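Local structure of putative HMP/thiamine permease protein YkoE (Bacillus subtilis, 5EDL) at residues A[40-45]-A[147-152]. The protein is the substrate-binding S component of an energy-coupling factor transporter, binds thiamine, and may help carry it, or hydroxymethylpyrimidine, across the membrane. Residues are numbered along the deposited sequence; the frame is centred on the assembly and turned at random.
Sequences YEPIYG and LVIRLI. With VIB (3-(4-amino-2-methyl-pyrimidin-5-ylmethyl)-5-(2-hydroxy-ethyl)-4-methyl-thiazol-3-ium), chain B.
E41 OE2 is hydrogen-bonded to R150 NH2, at 2.8 Å, and to the hydroxyl of Y135. E41 OE1 takes R150 NE on its syn lone pair, 2.8 Å away and nearly straight. The guanidinium thus grips E41 side-on, one nitrogen to each oxygen, with the two flat groups only 24° apart. R150 reaches E41 by a chain bent at chi3 (-62°), after two extended torsions. The bend also lays the guanidinium over one face of the Y44 ring. The planes are stacked at 12°, and CZ of R150 sits 3.8 Å from the ring centroid of Y44, a cation-pi contact. Beside this polar core, I149 CG2 packs on E41 CB (3.6 Å) and the P42 ring.

Y44 OH donates to the thiamine hydroxyl O1 at 2.7 Å, and the thiamine methyl CM4 lies over the Y40 ring. R150 NH2 also makes a salt bridge to D129, and NH1 bonds S125 OG. An alanine in place of R150 would probably leave the buried E41 carboxylate without its counter-charge and the Y44 ring freer to turn. R150 lines the thiamine pocket, E41 orients it from the second shell, and its stack probably fixes the turn of Y44; D129 itself bonds thiamine.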
loop_
_atom_site.group_PDB
_atom_site.type_symbol
_atom_site.label_atom_id
_atom_site.label_comp_id
_atom_site.label_asym_id
_atom_site.label_seq_id
_atom_site.Cartn_x
_atom_site.Cartn_y
_atom_site.Cartn_z
ATOM N N TYR A 40 6.829 -6.132 -15.072
ATOM C CA TYR A 40 6.300 -6.145 -13.700
ATOM C C TYR A 40 5.518 -4.884 -13.338
ATOM O O TYR A 40 4.978 -4.781 -12.238
ATOM C CB TYR A 40 7.412 -6.374 -12.666
ATOM C CG TYR A 40 8.557 -5.379 -12.689
ATOM C CD1 TYR A 40 8.338 -4.015 -12.491
ATOM C CD2 TYR A 40 9.858 -5.817 -12.849
ATOM C CE1 TYR A 40 9.392 -3.111 -12.496
ATOM C CE2 TYR A 40 10.914 -4.929 -12.860
ATOM C CZ TYR A 40 10.682 -3.582 -12.681
ATOM O OH TYR A 40 11.749 -2.721 -12.699
ATOM N N GLU A 41 5.438 -3.927 -14.251
ATOM C CA GLU A 41 4.743 -2.685 -13.920
ATOM C C GLU A 41 3.245 -2.895 -13.594
ATOM O O GLU A 41 2.727 -2.276 -12.670
ATOM C CB GLU A 41 4.920 -1.663 -15.045
ATOM C CG GLU A 41 6.368 -1.164 -15.193
ATOM C CD GLU A 41 6.849 -0.312 -14.008
ATOM O OE1 GLU A 41 6.064 -0.076 -13.061
ATOM O OE2 GLU A 41 8.012 0.140 -14.033
ATOM N N PRO A 42 2.550 -3.776 -14.331
ATOM C CA PRO A 42 1.129 -4.005 -14.032
ATOM C C PRO A 42 0.844 -4.488 -12.606
ATOM O O PRO A 42 -0.240 -4.202 -12.083
ATOM C CB PRO A 42 0.737 -5.084 -15.053
ATOM C CG PRO A 42 1.609 -4.788 -16.223
ATOM C CD PRO A 42 2.950 -4.448 -15.579
ATOM N N ILE A 43 1.780 -5.207 -11.987
ATOM C CA ILE A 43 1.546 -5.730 -10.643
ATOM C C ILE A 43 2.168 -4.839 -9.570
ATOM O O ILE A 43 2.078 -5.156 -8.385
ATOM C CB ILE A 43 2.104 -7.167 -10.457
ATOM C CG1 ILE A 43 3.642 -7.169 -10.506
ATOM C CG2 ILE A 43 1.466 -8.140 -11.461
ATOM C CD1 ILE A 43 4.290 -8.516 -10.259
ATOM N N TYR A 44 2.781 -3.729 -9.977
ATOM C CA TYR A 44 3.619 -2.954 -9.054
ATOM C C TYR A 44 2.859 -2.476 -7.809
ATOM O O TYR A 44 3.396 -2.497 -6.706
ATOM C CB TYR A 44 4.254 -1.745 -9.756
ATOM C CG TYR A 44 5.650 -1.459 -9.232
ATOM C CD1 TYR A 44 5.838 -0.913 -7.969
ATOM C CD2 TYR A 44 6.785 -1.786 -9.987
ATOM C CE1 TYR A 44 7.115 -0.674 -7.467
ATOM C CE2 TYR A 44 8.070 -1.549 -9.497
ATOM C CZ TYR A 44 8.227 -1.000 -8.238
ATOM O OH TYR A 44 9.486 -0.776 -7.741
ATOM N N GLY A 45 1.609 -2.062 -7.991
ATOM C CA GLY A 45 0.834 -1.502 -6.897
ATOM C C GLY A 45 0.626 -2.444 -5.718
ATOM O O GLY A 45 0.309 -1.991 -4.613
ATOM N N LEU A 147 5.643 4.495 -16.231
ATOM C CA LEU A 147 5.071 5.339 -15.185
ATOM C C LEU A 147 3.543 5.308 -15.210
ATOM O O LEU A 147 2.900 5.212 -14.161
ATOM C CB LEU A 147 5.543 6.784 -15.316
ATOM C CG LEU A 147 4.989 7.745 -14.259
ATOM C CD1 LEU A 147 5.287 7.259 -12.848
ATOM C CD2 LEU A 147 5.542 9.165 -14.487
ATOM N N VAL A 148 2.972 5.409 -16.405
ATOM C CA VAL A 148 1.527 5.381 -16.543
ATOM C C VAL A 148 0.959 4.055 -16.024
ATOM O O VAL A 148 0.002 4.044 -15.240
ATOM C CB VAL A 148 1.095 5.606 -17.999
ATOM C CG1 VAL A 148 -0.353 5.225 -18.180
ATOM C CG2 VAL A 148 1.322 7.068 -18.395
ATOM N N ILE A 149 1.551 2.943 -16.460
ATOM C CA ILE A 149 1.155 1.629 -15.963
ATOM C C ILE A 149 1.316 1.547 -14.442
ATOM O O ILE A 149 0.431 1.053 -13.745
ATOM C CB ILE A 149 1.966 0.489 -16.611
ATOM C CG1 ILE A 149 1.769 0.487 -18.136
ATOM C CG2 ILE A 149 1.555 -0.851 -16.007
ATOM C CD1 ILE A 149 2.668 -0.515 -18.889
ATOM N N ARG A 150 2.436 2.035 -13.919
ATOM C CA ARG A 150 2.640 1.962 -12.476
ATOM C C ARG A 150 1.636 2.849 -11.724
ATOM O O ARG A 150 1.199 2.494 -10.628
ATOM C CB ARG A 150 4.063 2.350 -12.073
ATOM C CG ARG A 150 4.397 1.926 -10.622
ATOM C CD ARG A 150 5.821 2.314 -10.191
ATOM N NE ARG A 150 6.849 1.654 -11.005
ATOM C CZ ARG A 150 8.153 1.711 -10.755
ATOM N NH1 ARG A 150 8.607 2.394 -9.709
ATOM N NH2 ARG A 150 9.008 1.079 -11.554
ATOM N N LEU A 151 1.283 3.993 -12.303
ATOM C CA LEU A 151 0.288 4.862 -11.680
ATOM C C LEU A 151 -1.075 4.158 -11.609
ATOM O O LEU A 151 -1.750 4.183 -10.579
ATOM C CB LEU A 151 0.177 6.183 -12.438
ATOM C CG LEU A 151 1.307 7.198 -12.203
ATOM C CD1 LEU A 151 1.302 8.280 -13.267
ATOM C CD2 LEU A 151 1.187 7.815 -10.818
ATOM N N ILE A 152 -1.468 3.508 -12.698
ATOM C CA ILE A 152 -2.742 2.802 -12.719
ATOM C C ILE A 152 -2.747 1.638 -11.729
ATOM O O ILE A 152 -3.731 1.414 -11.010
ATOM C CB ILE A 152 -3.066 2.290 -14.131
ATOM C CG1 ILE A 152 -3.254 3.483 -15.079
ATOM C CG2 ILE A 152 -4.310 1.411 -14.105
ATOM C CD1 ILE A 152 -3.400 3.102 -16.503
HETATM C CM2 VIB B . 8.382 -3.517 -0.344
HETATM N N4A VIB B . 8.730 -2.091 -5.012
HETATM C CM4 VIB B . 10.035 -4.648 -8.899
HETATM O O1 VIB B . 11.323 -1.108 -9.760
HETATM C C7 VIB B . 12.684 -1.461 -9.616
HETATM C C6 VIB B . 12.769 -2.962 -9.484
HETATM C C2 VIB B . 11.908 -3.554 -5.665
HETATM S S1 VIB B . 12.863 -2.945 -6.746
HETATM C C5 VIB B . 12.231 -3.320 -8.110
HETATM C C4 VIB B . 11.011 -4.055 -7.876
HETATM N N3 VIB B . 10.814 -4.207 -6.326
HETATM C C7A VIB B . 9.681 -4.941 -5.773
HETATM C C4A VIB B . 8.875 -3.123 -4.009
HETATM N N3A VIB B . 8.587 -2.874 -2.730
HETATM C C2A VIB B . 8.729 -3.861 -1.802
HETATM N N1A VIB B . 9.149 -5.109 -2.183
HETATM C C6A VIB B . 9.444 -5.381 -3.481
HETATM C C5A VIB B . 9.295 -4.369 -4.396
#